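Local coordinates for lipopolysaccharide export system protein LptH (Pseudomonas aeruginosa, PDB 4UU4) that binds lipopolysaccharide and is required for its transfer across the periplasm, from the inner membrane to the outer membrane, at residues Asn67-Lys72 with Val82-Lys87; Val119-Ala124 with Ser155-Pro160; Gly130-Gly135 with Asp165-Pro170. One frame throughout, in Å; residues are numbered along the deposited sequence.

Interaction 1: residues Asn67-Lys72 with Val82-Lys87; sequences NTVTLK and VTSVGK
T68 pairs with V85 and T70 with T83 as antiparallel hydrogen-bonded pairs, the axes of strands 68-72 and 82-85 running 4.7 Å apart with their directions at 169°. This is a beta hairpin of the jellyroll fold shared by Lpt proteins, and it illustrates how an irregularity can be placed at the end of an otherwise regular ladder. T70 N donates to T83 O at 2.9 Å and T83 N returns the bond to T70 O. At the other end N67 and T68 both face V85, a classic beta bulge in which V85 O accepts two N-H groups. The one from T68 N lies in the carbonyl plane, whereas that from N67 N is tilted 26° out of it.

The side chains sort onto two faces. V69, L71, V82 and S84 share one, on which V69, V82 and S84 are buried, V69 against V55 and V57 of the facing sheet. V82 presents CG1 to both neighbours: L71 CD2 lies 3.5 Å from V82 CG1, the two side chains running side by side, while V69 CG1 comes obliquely to 3.7 Å from the same V82 CG1. This methyl sits anti to the V82 backbone N (chi1 177°), which lets it touch both partners at once. The S84 hydroxyl is bonded to T65 O and lies beside V69 CG2.

The opposite face carries T68, T70, T83 and V85, and a water there donates to both T68 O and T83 O. At the bulge, N67 OD1 lies 3.2 Å from G86 CA.

Interaction 2: residues Val119-Ala124 with Ser155-Pro160; sequences VLIDQA and SQVTSP
D122 turns its carboxylate across the backbone of T158 and S159, and the side chain of T158 meets it at about a right angle. The case illustrates how one acidic side chain can hold an irregular loop by its N-H groups. The two oxygens divide the work. D122 OD1 offers its syn lone pair to S159 N at 3.0 Å. D122 OD2 takes two bonds, from T158 N at 2.8 Å and from the T158 hydroxyl OG1, both on the syn side but from opposite faces of the carboxylate plane, 34° and 30° out of it. T158 OG1 sits between its own backbone N and carbonyl carbon (chi1 60°), a rotation that sets hydroxyl and N-H astride the same oxygen.

Next along the turn, Q123 extends beyond CG and lays its amide beside S159. Its OE1 accepts from S159 OG at 2.7 Å, with the donor somewhat tilted from the carbonyl plane. D122 and Q123 both have positive phi, as the chain turns the corner from strand 117-121 into strand 124-128.

On the other flank the contact becomes apolar. I121 CG2 meets V157 CG1 at 4.2 Å, and the two side chains cross at about a right angle. I121 CD1 reaches S155 OG at 3.5 Å, although S155 is poorly ordered. L107 packs against D122, Q123 and T158 and so borders the site.

D122 is buried, and three bonds to its two oxygens would favour the ionised carboxylate. All four hydrogen bonds run one way, with 155-160 supplying the donors and D122 and Q123 the acceptors, which ties the loop before strand 165-167 to a corner of the jellyroll.

Interaction 3: residues Gly130-Gly135 with Asp165-Pro170; sequences GNTFEG and DMVIQP
T132 and V167 exchange two backbone hydrogen bonds, and E134 and D165 exchange two more, giving the pairing of strands 131-135 and 165-167 its polar frame. V167 N reaches T132 O at 2.9 Å, with an angle of 164° at the hydrogen. E134 N bonds to D165 O at the same length. Beyond the regular ladder N131 prolongs the link with its side chain: OD1 accepts a weak bond, 3.3 Å, from Q169 N, where the second segment is already loop.

Next outward comes the sulfur of M166. It stands over the face of the F133 ring, 3.5 Å from the centroid and 11° off the normal, a Met-aromatic contact within the non-hydrogen-bonded pair. M166 CG is anti to the backbone N, but the chain bends at chi2 (58°), folding SD back over the ring while CE rests beside F133 CE2 and N131 CB.

On the opposite face T132 and V167 lie side by side, V167 CG2 facing T132 CB. E134 and D165 share this face too; their like charges may be eased by R161, which forms long, weak ion pairs with both.

Here the principle is extension of a sheet by a late strand: 165-167 is one of the two outermost strands of its jellyroll sheet within this chain. As in LptA, such an edge could probably pair with a neighbouring molecule, consistent with the protein's tendency to oligomerise.

From the N terminus, interaction 1 comes first and is local: the hairpin between strands 68-72 and 81-85 closes before the others open. Interactions 2 and 3 follow in series with it but cross each other, since 119-124, 130-135, 155-160 and 165-170 alternate along the chain. Interaction 2 brings the long loop after strand 147-150 back to the corner between the two sheets, and interaction 3 then adds the last strand to the sheet edge. The two touch where A124 O meets G135 N in a probable hydrogen bond. Interactions 1 and 2 reach the same sheet without touching, while interaction 3 belongs to the other one, its centre about 26 Å from that of interaction 1.

Interaction 1: residues Asn67-Lys72 with Val82-Lys87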
loop_
_atom_site.group_PDB
_atom_site.type_symbol
_atom_site.label_atom_id
_atom_site.label_comp_id
_atom_site.label_asym_id
_atom_site.label_seq_id
_atom_site.Cartn_x
_atom_site.Cartn_y
_atom_site.Cartn_z
ATOM N N ASN A 67 -4.508 -9.859 4.973
ATOM C CA ASN A 67 -5.501 -10.850 5.331
ATOM C C ASN A 67 -6.711 -10.678 4.434
ATOM O O ASN A 67 -7.300 -11.652 3.970
ATOM C CB ASN A 67 -5.909 -10.698 6.791
ATOM C CG ASN A 67 -4.746 -10.879 7.728
ATOM O OD1 ASN A 67 -4.558 -10.098 8.664
ATOM N ND2 ASN A 67 -3.945 -11.905 7.478
ATOM N N THR A 68 -7.069 -9.422 4.182
ATOM C CA THR A 68 -8.221 -9.144 3.337
ATOM C C THR A 68 -7.952 -7.987 2.384
ATOM O O THR A 68 -7.578 -6.887 2.810
ATOM C CB THR A 68 -9.465 -8.817 4.174
ATOM O OG1 THR A 68 -9.625 -9.804 5.200
ATOM C CG2 THR A 68 -10.708 -8.774 3.291
ATOM N N VAL A 69 -8.161 -8.239 1.095
ATOM C CA VAL A 69 -7.916 -7.229 0.074
ATOM C C VAL A 69 -9.154 -6.957 -0.778
ATOM O O VAL A 69 -9.812 -7.873 -1.244
ATOM C CB VAL A 69 -6.726 -7.628 -0.819
ATOM C CG1 VAL A 69 -6.525 -6.619 -1.939
ATOM C CG2 VAL A 69 -5.464 -7.736 0.023
ATOM N N THR A 70 -9.481 -5.685 -0.964
ATOM C CA THR A 70 -10.594 -5.313 -1.821
ATOM C C THR A 70 -10.105 -4.476 -2.995
ATOM O O THR A 70 -9.377 -3.503 -2.804
ATOM C CB THR A 70 -11.659 -4.510 -1.056
ATOM O OG1 THR A 70 -12.125 -5.269 0.066
ATOM C CG2 THR A 70 -12.832 -4.187 -1.970
ATOM N N LEU A 71 -10.502 -4.867 -4.206
ATOM C CA LEU A 71 -10.252 -4.068 -5.399
ATOM C C LEU A 71 -11.526 -3.354 -5.803
ATOM O O LEU A 71 -12.577 -3.986 -5.961
ATOM C CB LEU A 71 -9.800 -4.941 -6.567
ATOM C CG LEU A 71 -8.735 -6.002 -6.321
ATOM C CD1 LEU A 71 -8.270 -6.595 -7.640
ATOM C CD2 LEU A 71 -7.573 -5.431 -5.560
ATOM N N LYS A 72 -11.434 -2.039 -5.972
ATOM C CA LYS A 72 -12.558 -1.286 -6.507
ATOM C C LYS A 72 -12.228 -0.883 -7.932
ATOM O O LYS A 72 -11.117 -0.438 -8.210
ATOM C CB LYS A 72 -12.849 -0.056 -5.651
ATOM C CG LYS A 72 -13.205 -0.387 -4.208
ATOM C CD LYS A 72 -13.435 0.876 -3.392
ATOM C CE LYS A 72 -13.828 0.558 -1.953
ATOM N NZ LYS A 72 -12.706 -0.005 -1.145
ATOM N N VAL A 82 -6.767 -0.361 -4.491
ATOM C CA VAL A 82 -6.582 -1.671 -3.887
ATOM C C VAL A 82 -6.364 -1.490 -2.389
ATOM O O VAL A 82 -5.302 -1.043 -1.968
ATOM C CB VAL A 82 -5.345 -2.375 -4.482
ATOM C CG1 VAL A 82 -5.103 -3.712 -3.801
ATOM C CG2 VAL A 82 -5.506 -2.546 -5.985
ATOM N N THR A 83 -7.361 -1.830 -1.581
ATOM C CA THR A 83 -7.231 -1.676 -0.137
ATOM C C THR A 83 -6.899 -3.004 0.533
ATOM O O THR A 83 -7.647 -3.969 0.412
ATOM C CB THR A 83 -8.511 -1.107 0.496
ATOM O OG1 THR A 83 -8.875 0.108 -0.166
ATOM C CG2 THR A 83 -8.293 -0.826 1.971
ATOM N N SER A 84 -5.772 -3.041 1.241
ATOM C CA SER A 84 -5.356 -4.222 1.988
ATOM C C SER A 84 -5.404 -4.006 3.502
ATOM O O SER A 84 -5.119 -2.911 4.003
ATOM C CB SER A 84 -3.948 -4.656 1.573
ATOM O OG SER A 84 -3.548 -5.826 2.268
ATOM N N VAL A 85 -5.762 -5.072 4.213
ATOM C CA VAL A 85 -5.813 -5.071 5.672
ATOM C C VAL A 85 -5.156 -6.337 6.223
ATOM O O VAL A 85 -5.501 -7.459 5.815
ATOM C CB VAL A 85 -7.268 -4.994 6.187
ATOM C CG1 VAL A 85 -7.342 -5.394 7.654
ATOM C CG2 VAL A 85 -7.849 -3.600 5.960
ATOM N N GLY A 86 -4.210 -6.143 7.140
ATOM C CA GLY A 86 -3.494 -7.234 7.783
ATOM C C GLY A 86 -2.933 -6.833 9.142
ATOM O O GLY A 86 -3.357 -5.831 9.719
ATOM N N LYS A 87 -1.988 -7.619 9.659
ATOM C CA LYS A 87 -1.316 -7.292 10.920
ATOM C C LYS A 87 0.213 -7.372 10.836
ATOM O O LYS A 87 0.817 -8.269 11.424
ATOM C CB LYS A 87 -1.783 -8.228 12.042
ATOM C CG LYS A 87 -3.204 -8.765 11.921
ATOM C CD LYS A 87 -4.217 -7.851 12.586
ATOM C CE LYS A 87 -5.555 -8.553 12.747
ATOM N NZ LYS A 87 -6.549 -7.712 13.467
HETATM O O HOH W 1 -9.428 -5.205 2.637
#

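Interaction 2: residues Val119-Ala124 with Ser155-Pro160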
loop_
_atom_site.group_PDB
_atom_site.type_symbol
_atom_site.label_atom_id
_atom_site.label_comp_id
_atom_site.label_asym_id
_atom_site.label_seq_id
_atom_site.Cartn_x
_atom_site.Cartn_y
_atom_site.Cartn_z
ATOM N N VAL A 119 -1.502 5.104 0.517
ATOM C CA VAL A 119 -1.681 5.638 1.865
ATOM C C VAL A 119 -1.723 4.550 2.941
ATOM O O VAL A 119 -2.545 3.636 2.905
ATOM C CB VAL A 119 -2.898 6.587 1.969
ATOM C CG1 VAL A 119 -4.100 5.992 1.270
ATOM C CG2 VAL A 119 -3.212 6.902 3.423
ATOM N N LEU A 120 -0.798 4.668 3.887
ATOM C CA LEU A 120 -0.667 3.749 5.005
ATOM C C LEU A 120 -1.258 4.398 6.248
ATOM O O LEU A 120 -0.874 5.503 6.616
ATOM C CB LEU A 120 0.812 3.433 5.243
ATOM C CG LEU A 120 1.614 3.064 3.991
ATOM C CD1 LEU A 120 2.811 3.983 3.814
ATOM C CD2 LEU A 120 2.068 1.620 4.047
ATOM N N ILE A 121 -2.201 3.714 6.886
ATOM C CA ILE A 121 -2.839 4.230 8.088
ATOM C C ILE A 121 -2.387 3.285 9.196
ATOM O O ILE A 121 -1.954 2.158 8.926
ATOM C CB ILE A 121 -4.331 4.547 7.849
ATOM C CG1 ILE A 121 -4.486 5.587 6.738
ATOM C CG2 ILE A 121 -4.999 5.039 9.123
ATOM C CD1 ILE A 121 -5.841 6.260 6.722
ATOM N N ASP A 122 -2.488 3.770 10.434
ATOM C CA ASP A 122 -2.355 2.994 11.695
ATOM C C ASP A 122 -1.165 2.098 12.013
ATOM O O ASP A 122 -1.237 0.881 11.885
ATOM C CB ASP A 122 -3.558 2.097 11.917
ATOM C CG ASP A 122 -3.969 2.058 13.373
ATOM O OD1 ASP A 122 -3.186 2.525 14.221
ATOM O OD2 ASP A 122 -5.080 1.559 13.668
ATOM N N GLN A 123 -0.090 2.717 12.474
ATOM C CA GLN A 123 1.260 2.162 12.537
ATOM C C GLN A 123 2.059 2.245 11.215
ATOM O O GLN A 123 2.872 1.374 10.914
ATOM C CB GLN A 123 1.272 0.771 13.135
ATOM C CG GLN A 123 0.661 0.770 14.516
ATOM C CD GLN A 123 0.178 -0.591 14.946
ATOM O OE1 GLN A 123 -0.762 -0.705 15.731
ATOM N NE2 GLN A 123 0.821 -1.636 14.441
ATOM N N ALA A 124 1.822 3.315 10.464
ATOM C CA ALA A 124 2.461 3.511 9.172
ATOM C C ALA A 124 3.989 3.510 9.271
ATOM O O ALA A 124 4.579 4.340 9.959
ATOM C CB ALA A 124 1.969 4.802 8.540
ATOM N N SER A 155 -9.463 9.300 10.692
ATOM C CA SER A 155 -9.411 7.858 10.478
ATOM C C SER A 155 -9.461 7.089 11.803
ATOM O O SER A 155 -9.532 5.860 11.815
ATOM C CB SER A 155 -8.171 7.468 9.670
ATOM O OG SER A 155 -8.048 8.256 8.499
ATOM N N GLN A 156 -9.419 7.828 12.908
ATOM C CA GLN A 156 -9.569 7.269 14.255
ATOM C C GLN A 156 -8.726 6.037 14.602
ATOM O O GLN A 156 -9.258 4.985 14.957
ATOM C CB GLN A 156 -11.045 7.003 14.564
ATOM C CG GLN A 156 -11.399 7.153 16.039
ATOM C CD GLN A 156 -11.573 5.820 16.741
ATOM O OE1 GLN A 156 -12.576 5.133 16.545
ATOM N NE2 GLN A 156 -10.601 5.450 17.568
ATOM N N VAL A 157 -7.408 6.195 14.486
ATOM C CA VAL A 157 -6.441 5.103 14.592
ATOM C C VAL A 157 -6.541 4.318 15.896
ATOM O O VAL A 157 -6.961 4.843 16.924
ATOM C CB VAL A 157 -4.993 5.635 14.467
ATOM C CG1 VAL A 157 -4.771 6.275 13.112
ATOM C CG2 VAL A 157 -4.698 6.633 15.567
ATOM N N THR A 158 -6.136 3.054 15.852
ATOM C CA THR A 158 -6.154 2.216 17.043
ATOM C C THR A 158 -4.882 2.437 17.849
ATOM O O THR A 158 -4.849 2.213 19.058
ATOM C CB THR A 158 -6.292 0.727 16.685
ATOM O OG1 THR A 158 -5.192 0.324 15.863
ATOM C CG2 THR A 158 -7.578 0.493 15.929
ATOM N N SER A 159 -3.836 2.883 17.166
ATOM C CA SER A 159 -2.579 3.209 17.828
ATOM C C SER A 159 -2.215 4.672 17.628
ATOM O O SER A 159 -1.492 5.011 16.695
ATOM C CB SER A 159 -1.451 2.319 17.309
ATOM O OG SER A 159 -1.676 0.967 17.658
ATOM N N PRO A 160 -2.724 5.547 18.517
ATOM C CA PRO A 160 -2.451 6.990 18.434
ATOM C C PRO A 160 -0.966 7.326 18.491
ATOM O O PRO A 160 -0.245 6.833 19.355
ATOM C CB PRO A 160 -3.169 7.542 19.668
ATOM C CG PRO A 160 -4.255 6.552 19.937
ATOM C CD PRO A 160 -3.658 5.223 19.602
#

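Interaction 3: residues Gly130-Gly135 with Asp165-Pro170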
loop_
_atom_site.group_PDB
_atom_site.type_symbol
_atom_site.label_atom_id
_atom_site.label_comp_id
_atom_site.label_asym_id
_atom_site.label_seq_id
_atom_site.Cartn_x
_atom_site.Cartn_y
_atom_site.Cartn_z
ATOM N N GLY A 130 17.737 1.921 4.357
ATOM C CA GLY A 130 18.228 2.092 5.712
ATOM C C GLY A 130 17.468 3.155 6.485
ATOM O O GLY A 130 17.409 3.116 7.714
ATOM N N ASN A 131 16.886 4.105 5.762
ATOM C CA ASN A 131 16.097 5.168 6.377
ATOM C C ASN A 131 14.703 4.693 6.792
ATOM O O ASN A 131 13.880 4.340 5.948
ATOM C CB ASN A 131 16.003 6.383 5.440
ATOM C CG ASN A 131 17.364 7.009 5.151
ATOM O OD1 ASN A 131 18.396 6.503 5.589
ATOM N ND2 ASN A 131 17.368 8.112 4.407
ATOM N N THR A 132 14.440 4.681 8.096
ATOM C CA THR A 132 13.145 4.221 8.600
ATOM C C THR A 132 12.215 5.379 8.980
ATOM O O THR A 132 12.616 6.342 9.628
ATOM C CB THR A 132 13.297 3.192 9.756
ATOM O OG1 THR A 132 13.521 1.886 9.209
ATOM C CG2 THR A 132 12.059 3.151 10.643
ATOM N N PHE A 133 10.968 5.259 8.541
ATOM C CA PHE A 133 9.951 6.285 8.686
ATOM C C PHE A 133 8.789 5.694 9.468
ATOM O O PHE A 133 8.335 4.603 9.151
ATOM C CB PHE A 133 9.426 6.639 7.300
ATOM C CG PHE A 133 9.773 8.018 6.845
ATOM C CD1 PHE A 133 9.149 9.120 7.398
ATOM C CD2 PHE A 133 10.695 8.213 5.832
ATOM C CE1 PHE A 133 9.456 10.396 6.968
ATOM C CE2 PHE A 133 11.005 9.485 5.397
ATOM C CZ PHE A 133 10.387 10.578 5.964
ATOM N N GLU A 134 8.297 6.406 10.478
ATOM C CA GLU A 134 7.140 5.936 11.241
ATOM C C GLU A 134 6.173 7.067 11.546
ATOM O O GLU A 134 6.593 8.186 11.833
ATOM C CB GLU A 134 7.575 5.249 12.537
ATOM C CG GLU A 134 7.812 3.755 12.398
ATOM C CD GLU A 134 8.558 3.170 13.579
ATOM O OE1 GLU A 134 9.607 3.733 13.954
ATOM O OE2 GLU A 134 8.106 2.144 14.125
ATOM N N GLY A 135 4.879 6.769 11.479
ATOM C CA GLY A 135 3.851 7.775 11.672
ATOM C C GLY A 135 2.454 7.197 11.773
ATOM O O GLY A 135 2.238 6.007 11.536
ATOM N N ASP A 165 8.341 9.607 13.747
ATOM C CA ASP A 165 9.755 9.337 13.971
ATOM C C ASP A 165 10.474 9.097 12.651
ATOM O O ASP A 165 9.902 8.550 11.710
ATOM C CB ASP A 165 9.942 8.130 14.893
ATOM C CG ASP A 165 10.412 8.525 16.279
ATOM O OD1 ASP A 165 11.565 8.987 16.410
ATOM O OD2 ASP A 165 9.631 8.368 17.241
ATOM N N MET A 166 11.737 9.500 12.601
ATOM C CA MET A 166 12.538 9.385 11.394
ATOM C C MET A 166 13.962 8.986 11.756
ATOM O O MET A 166 14.550 9.551 12.674
ATOM C CB MET A 166 12.548 10.728 10.661
ATOM C CG MET A 166 13.456 10.779 9.446
ATOM S SD MET A 166 13.038 9.518 8.234
ATOM C CE MET A 166 14.311 9.792 7.008
ATOM N N VAL A 167 14.516 8.007 11.047
ATOM C CA VAL A 167 15.931 7.688 11.198
ATOM C C VAL A 167 16.647 7.568 9.858
ATOM O O VAL A 167 16.211 6.847 8.961
ATOM C CB VAL A 167 16.171 6.416 12.039
ATOM C CG1 VAL A 167 15.869 6.679 13.506
ATOM C CG2 VAL A 167 15.337 5.277 11.527
ATOM N N ILE A 168 17.744 8.311 9.736
ATOM C CA ILE A 168 18.630 8.218 8.589
ATOM C C ILE A 168 19.877 7.473 9.027
ATOM O O ILE A 168 20.633 7.962 9.863
ATOM C CB ILE A 168 19.051 9.606 8.081
ATOM C CG1 ILE A 168 17.835 10.399 7.596
ATOM C CG2 ILE A 168 20.072 9.471 6.961
ATOM C CD1 ILE A 168 18.159 11.828 7.196
ATOM N N GLN A 169 20.083 6.285 8.467
ATOM C CA GLN A 169 21.230 5.464 8.826
ATOM C C GLN A 169 22.431 5.859 7.967
ATOM O O GLN A 169 22.308 5.987 6.751
ATOM C CB GLN A 169 20.891 3.982 8.641
ATOM C CG GLN A 169 21.462 3.065 9.711
ATOM C CD GLN A 169 20.790 3.243 11.059
ATOM O OE1 GLN A 169 19.567 3.354 11.145
ATOM N NE2 GLN A 169 21.589 3.267 12.119
ATOM N N PRO A 170 23.596 6.058 8.603
ATOM C CA PRO A 170 24.835 6.490 7.941
ATOM C C PRO A 170 25.361 5.449 6.957
ATOM O O PRO A 170 25.780 5.821 5.860
ATOM C CB PRO A 170 25.813 6.648 9.108
ATOM C CG PRO A 170 25.293 5.719 10.149
ATOM C CD PRO A 170 23.805 5.797 10.037
#